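PDB 1MK0: intron-associated endonuclease 1 from Enterobacteria phage T4, which probably cleaves DNA as the homing endonuclease of a phage intron, using a catalytic domain of the GIY-YIG family. Local coordinates for residues I5-N10 with S59-I64; V16-A21 with G88-D93. The protein carries 1 engineered substitution. All blocks are in the same frame, centred on the assembly; numbering follows the deposited sequence.

Contact 1 (I5-N10 with S59-I64); sequences IYQIKN and SILEEI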
loop_
_atom_site.group_PDB
_atom_site.type_symbol
_atom_site.label_atom_id
_atom_site.label_comp_id
_atom_site.label_asym_id
_atom_site.label_seq_id
_atom_site.Cartn_x
_atom_site.Cartn_y
_atom_site.Cartn_z
ATOM N N ILE A 5 3.822 7.761 -3.948
ATOM C CA ILE A 5 3.806 6.786 -2.869
ATOM C C ILE A 5 2.580 7.034 -2.004
ATOM O O ILE A 5 2.217 8.180 -1.735
ATOM C CB ILE A 5 5.067 6.922 -1.990
ATOM C CG1 ILE A 5 6.322 6.947 -2.871
ATOM C CG2 ILE A 5 5.127 5.780 -0.984
ATOM C CD1 ILE A 5 6.494 5.721 -3.745
ATOM N N TYR A 6 1.945 5.956 -1.561
ATOM C CA TYR A 6 0.752 6.077 -0.739
ATOM C C TYR A 6 0.775 5.098 0.424
ATOM O O TYR A 6 1.625 4.212 0.493
ATOM C CB TYR A 6 -0.486 5.799 -1.596
ATOM C CG TYR A 6 -0.520 4.387 -2.139
ATOM C CD1 TYR A 6 -0.966 3.324 -1.349
ATOM C CD2 TYR A 6 -0.046 4.103 -3.417
ATOM C CE1 TYR A 6 -0.934 2.017 -1.817
ATOM C CE2 TYR A 6 -0.007 2.799 -3.895
ATOM C CZ TYR A 6 -0.452 1.762 -3.090
ATOM O OH TYR A 6 -0.393 0.477 -3.552
ATOM N N GLN A 7 -0.169 5.271 1.341
ATOM C CA GLN A 7 -0.300 4.363 2.467
ATOM C C GLN A 7 -1.770 3.973 2.575
ATOM O O GLN A 7 -2.660 4.761 2.244
ATOM C CB GLN A 7 0.152 5.019 3.781
ATOM C CG GLN A 7 -0.712 6.191 4.239
ATOM C CD GLN A 7 -0.332 6.713 5.618
ATOM O OE1 GLN A 7 -0.868 7.721 6.081
ATOM N NE2 GLN A 7 0.589 6.027 6.281
ATOM N N ILE A 8 -2.012 2.734 2.992
ATOM C CA ILE A 8 -3.362 2.231 3.213
ATOM C C ILE A 8 -3.309 1.900 4.695
ATOM O O ILE A 8 -2.583 0.997 5.107
ATOM C CB ILE A 8 -3.653 0.954 2.394
ATOM C CG1 ILE A 8 -3.609 1.285 0.898
ATOM C CG2 ILE A 8 -5.027 0.393 2.774
ATOM C CD1 ILE A 8 -3.873 0.100 -0.012
ATOM N N LYS A 9 -4.054 2.650 5.500
ATOM C CA LYS A 9 -4.028 2.462 6.946
ATOM C C LYS A 9 -5.289 1.861 7.555
ATOM O O LYS A 9 -6.405 2.295 7.272
ATOM C CB LYS A 9 -3.721 3.806 7.620
ATOM C CG LYS A 9 -3.657 3.754 9.140
ATOM C CD LYS A 9 -3.099 5.052 9.727
ATOM C CE LYS A 9 -3.961 6.254 9.378
ATOM N NZ LYS A 9 -3.458 7.511 10.008
ATOM N N ASN A 10 -5.093 0.851 8.393
ATOM C CA ASN A 10 -6.199 0.195 9.073
ATOM C C ASN A 10 -6.619 1.150 10.193
ATOM O O ASN A 10 -5.817 1.470 11.069
ATOM C CB ASN A 10 -5.723 -1.135 9.657
ATOM C CG ASN A 10 -6.847 -1.940 10.273
ATOM O OD1 ASN A 10 -7.693 -1.401 10.983
ATOM N ND2 ASN A 10 -6.855 -3.239 10.011
ATOM N N SER A 59 -4.268 7.321 1.832
ATOM C CA SER A 59 -3.768 8.688 1.755
ATOM C C SER A 59 -2.455 8.724 0.984
ATOM O O SER A 59 -1.743 7.726 0.899
ATOM C CB SER A 59 -3.577 9.280 3.156
ATOM O OG SER A 59 -2.678 8.518 3.935
ATOM N N ILE A 60 -2.149 9.879 0.409
ATOM C CA ILE A 60 -0.924 10.050 -0.357
ATOM C C ILE A 60 0.218 10.429 0.572
ATOM O O ILE A 60 0.060 11.288 1.439
ATOM C CB ILE A 60 -1.083 11.172 -1.407
ATOM C CG1 ILE A 60 -2.153 10.779 -2.426
ATOM C CG2 ILE A 60 0.249 11.445 -2.089
ATOM C CD1 ILE A 60 -2.529 11.894 -3.381
ATOM N N LEU A 61 1.361 9.775 0.403
ATOM C CA LEU A 61 2.528 10.096 1.213
ATOM C C LEU A 61 3.372 11.096 0.434
ATOM O O LEU A 61 3.832 12.095 0.985
ATOM C CB LEU A 61 3.352 8.837 1.505
ATOM C CG LEU A 61 2.720 7.778 2.415
ATOM C CD1 LEU A 61 3.673 6.608 2.558
ATOM C CD2 LEU A 61 2.406 8.372 3.775
ATOM N N GLU A 62 3.553 10.824 -0.854
ATOM C CA GLU A 62 4.346 11.680 -1.732
ATOM C C GLU A 62 3.875 11.601 -3.172
ATOM O O GLU A 62 3.849 10.513 -3.746
ATOM C CB GLU A 62 5.805 11.232 -1.729
ATOM C CG GLU A 62 6.726 11.937 -0.789
ATOM C CD GLU A 62 8.091 11.292 -0.795
ATOM O OE1 GLU A 62 8.643 11.064 -1.895
ATOM O OE2 GLU A 62 8.609 11.005 0.296
ATOM N N GLU A 63 3.521 12.738 -3.765
ATOM C CA GLU A 63 3.132 12.736 -5.169
ATOM C C GLU A 63 4.429 12.985 -5.927
ATOM O O GLU A 63 5.037 14.046 -5.793
ATOM C CB GLU A 63 2.126 13.847 -5.496
ATOM C CG GLU A 63 1.748 13.863 -6.979
ATOM C CD GLU A 63 0.735 14.933 -7.353
ATOM O OE1 GLU A 63 0.458 15.080 -8.564
ATOM O OE2 GLU A 63 0.213 15.620 -6.452
ATOM N N ILE A 64 4.861 11.993 -6.698
ATOM C CA ILE A 64 6.089 12.087 -7.477
ATOM C C ILE A 64 5.901 11.297 -8.765
ATOM O O ILE A 64 5.006 10.459 -8.854
ATOM C CB ILE A 64 7.310 11.506 -6.708
ATOM C CG1 ILE A 64 7.054 10.044 -6.328
ATOM C CG2 ILE A 64 7.599 12.351 -5.478
ATOM C CD1 ILE A 64 8.194 9.406 -5.560
#

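Contact 2 (V16-A21 with G88-D93); sequences VYVGSA and GYNIAD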
loop_
_atom_site.group_PDB
_atom_site.type_symbol
_atom_site.label_atom_id
_atom_site.label_comp_id
_atom_site.label_asym_id
_atom_site.label_seq_id
_atom_site.Cartn_x
_atom_site.Cartn_y
_atom_site.Cartn_z
ATOM N N VAL A 16 -0.133 0.089 8.616
ATOM C CA VAL A 16 -0.225 0.541 7.232
ATOM C C VAL A 16 0.450 -0.341 6.193
ATOM O O VAL A 16 1.303 -1.173 6.499
ATOM C CB VAL A 16 0.369 1.963 7.051
ATOM C CG1 VAL A 16 -0.224 2.921 8.070
ATOM C CG2 VAL A 16 1.885 1.910 7.166
ATOM N N TYR A 17 0.040 -0.124 4.950
ATOM C CA TYR A 17 0.583 -0.804 3.787
ATOM C C TYR A 17 1.100 0.353 2.936
ATOM O O TYR A 17 0.352 1.285 2.642
ATOM C CB TYR A 17 -0.524 -1.531 3.023
ATOM C CG TYR A 17 -0.066 -2.176 1.732
ATOM C CD1 TYR A 17 0.457 -3.466 1.725
ATOM C CD2 TYR A 17 -0.159 -1.494 0.515
ATOM C CE1 TYR A 17 0.874 -4.071 0.537
ATOM C CE2 TYR A 17 0.260 -2.091 -0.683
ATOM C CZ TYR A 17 0.773 -3.379 -0.660
ATOM O OH TYR A 17 1.170 -3.995 -1.828
ATOM N N VAL A 18 2.374 0.309 2.566
ATOM C CA VAL A 18 2.964 1.355 1.738
ATOM C C VAL A 18 3.100 0.846 0.309
ATOM O O VAL A 18 3.557 -0.267 0.082
ATOM C CB VAL A 18 4.363 1.761 2.258
ATOM C CG1 VAL A 18 5.028 2.718 1.268
ATOM C CG2 VAL A 18 4.240 2.420 3.629
ATOM N N GLY A 19 2.696 1.661 -0.659
ATOM C CA GLY A 19 2.803 1.241 -2.044
ATOM C C GLY A 19 3.066 2.403 -2.980
ATOM O O GLY A 19 3.194 3.540 -2.543
ATOM N N SER A 20 3.158 2.110 -4.274
ATOM C CA SER A 20 3.396 3.143 -5.277
ATOM C C SER A 20 2.364 2.983 -6.386
ATOM O O SER A 20 1.898 1.877 -6.650
ATOM C CB SER A 20 4.810 3.017 -5.848
ATOM O OG SER A 20 5.012 1.751 -6.457
ATOM N N ALA A 21 1.999 4.078 -7.038
ATOM C CA ALA A 21 1.000 3.985 -8.092
ATOM C C ALA A 21 1.182 4.971 -9.227
ATOM O O ALA A 21 1.698 6.077 -9.035
ATOM C CB ALA A 21 -0.388 4.160 -7.493
ATOM N N GLY A 88 3.451 -3.644 9.858
ATOM C CA GLY A 88 2.511 -3.253 8.826
ATOM C C GLY A 88 2.096 -4.398 7.928
ATOM O O GLY A 88 2.265 -5.568 8.277
ATOM N N TYR A 89 1.579 -4.060 6.751
ATOM C CA TYR A 89 1.108 -5.075 5.821
ATOM C C TYR A 89 2.033 -5.402 4.654
ATOM O O TYR A 89 1.709 -6.265 3.845
ATOM C CB TYR A 89 -0.270 -4.675 5.290
ATOM C CG TYR A 89 -1.299 -4.527 6.385
ATOM C CD1 TYR A 89 -1.796 -3.274 6.737
ATOM C CD2 TYR A 89 -1.752 -5.639 7.096
ATOM C CE1 TYR A 89 -2.716 -3.130 7.769
ATOM C CE2 TYR A 89 -2.673 -5.505 8.130
ATOM C CZ TYR A 89 -3.148 -4.248 8.460
ATOM O OH TYR A 89 -4.053 -4.105 9.486
ATOM N N ASN A 90 3.174 -4.725 4.553
ATOM C CA ASN A 90 4.102 -5.021 3.465
ATOM C C ASN A 90 4.842 -6.314 3.775
ATOM O O ASN A 90 5.277 -6.525 4.906
ATOM C CB ASN A 90 5.106 -3.884 3.282
ATOM C CG ASN A 90 4.470 -2.644 2.701
ATOM O OD1 ASN A 90 3.993 -1.776 3.431
ATOM N ND2 ASN A 90 4.443 -2.563 1.376
ATOM N N ILE A 91 4.984 -7.178 2.773
ATOM C CA ILE A 91 5.662 -8.457 2.977
ATOM C C ILE A 91 7.112 -8.466 2.512
ATOM O O ILE A 91 7.810 -9.463 2.682
ATOM C CB ILE A 91 4.931 -9.626 2.259
ATOM C CG1 ILE A 91 4.923 -9.392 0.749
ATOM C CG2 ILE A 91 3.514 -9.767 2.798
ATOM C CD1 ILE A 91 4.471 -10.604 -0.052
ATOM N N ALA A 92 7.562 -7.366 1.923
ATOM C CA ALA A 92 8.935 -7.269 1.445
ATOM C C ALA A 92 9.214 -5.839 1.017
ATOM O O ALA A 92 8.335 -4.986 1.090
ATOM C CB ALA A 92 9.148 -8.216 0.272
ATOM N N ASP A 93 10.443 -5.571 0.590
ATOM C CA ASP A 93 10.768 -4.230 0.136
ATOM C C ASP A 93 10.011 -3.956 -1.154
ATOM O O ASP A 93 9.447 -4.867 -1.762
ATOM C CB ASP A 93 12.272 -4.062 -0.078
ATOM C CG ASP A 93 13.027 -3.930 1.229
ATOM O OD1 ASP A 93 12.449 -3.381 2.193
ATOM O OD2 ASP A 93 14.196 -4.358 1.288
#

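Contact 1 (I5-N10 with S59-I64)
Ile5 stands opposite two consecutive residues, Leu61 and Glu62, so edge strand 56-63 carries a classic beta bulge where it pairs antiparallel with the central strand 4-10 of the GIY-YIG sheet. A shared acceptor is the evidence: Ile5 O takes Leu61 N at 2.8 Å and Glu62 N at 3.1 Å, both from the same face of its carbonyl plane. Past the bulge the ladder is regular, with Gln7 and Ser59 joined by two nearly straight backbone bonds.

Within the bulge, Leu61 turns its side chain toward strand 4-10 and lies against Ile5 and Gln7. Its two methyls divide the work: CD1 meets Ile5 CG2 at 3.9 Å, while CD2 lies 3.7 Å from Gln7 CD. Gln7 has its CG wedged between backbone N and carbonyl carbon (chi1 65°) and then runs out straight, crossing the leucine at about a right angle. That torsion also brings Gln7 CG to 3.1 Å from Ser59 OG on the same face. Trp78 of helix 68-81 packs on both Ile5 and Leu61, and Arg74 forms a salt bridge with the Glu62 carboxylate. On the other face, beside Ile60, the Tyr6 ring leads away from strand 56-63, and its hydroxyl is hydrogen-bonded to His31 NE2. At the far end Ile64 CD1 closes on Ile5 CG1 at 4.1 Å.

Contact 2 (V16-A21 with G88-D93)
Asn90 grips Val18 through both ends of its side-chain amide, taking the place that a neighbouring strand would fill beside edge strand 16-21. This strand carries the segment matching the YIG half of the family motif, which reads Tyr17-Val18-Gly19 here. Val18 N donates to Asn90 OD1 at 2.8 Å, almost perfectly straight at 178° and on a lone pair. Asn90 ND2 in turn gives a hydrogen to Val18 O, also at 2.8 Å, and this acceptor lies only 5° out of the amide plane. With CG anti to its own carbonyl carbon (chi1 -71°), Asn90 swings the amide toward the strand.

The tight part of the contact continues round Tyr17. The amide lies nearly parallel to the phenol ring, with ND2 over one face, above the outer part of the ring rather than its centre, 4.0 Å from CE1 of Tyr17. Tyr89 O approaches the edge of that ring in plane, 3.7 Å from Tyr17 CD1, and Tyr89 CB sits beside the same carbon at 3.8 Å. One residue back along the strand, Tyr89 N bonds to Val16 O at 2.9 Å from above the carbonyl plane, and Tyr89 CD1 rests 3.7 Å from Val16 C. The Tyr89 hydroxyl reaches on to Asn10.

Beyond Asn90 the contact loosens quickly. Ile91, Ala92 and Asp93 are exposed and follow a path that does not touch strand 16-21; Asp93 pairs instead with Lys85.

Because Val18 N can only donate and Val18 O can only accept, the amide's oxygen and nitrogen ends are decided; Ser84 OG is a second partner of OD1. Both backbone polar groups of Val18 are thus satisfied by a side chain, which implies that here, at Val16 to Val18, the loop takes the place of a further strand.

From the N terminus the chain lays down strand 4-10, turns, and returns as strand 16-21, the two being neighbours in the sheet. It then runs through helices 24-37 and 43-52 before strand 56-63 arrives and segment 59-64 closes contact 1 on the opposite edge of strand 4-10, 49 positions on from its first segment. Helix 68-81 follows, and the loop after it closes contact 2 against strand 16-21, 67 positions on. The segments alternate along the chain, so the two closures cross rather than nest. About 10 Å separates their centres, and the hairpin couples them directly, as in the probable bond Ile8 N to Tyr17 O (2.8 Å). Contact 1 adds the third strand; contact 2 covers the opposite edge.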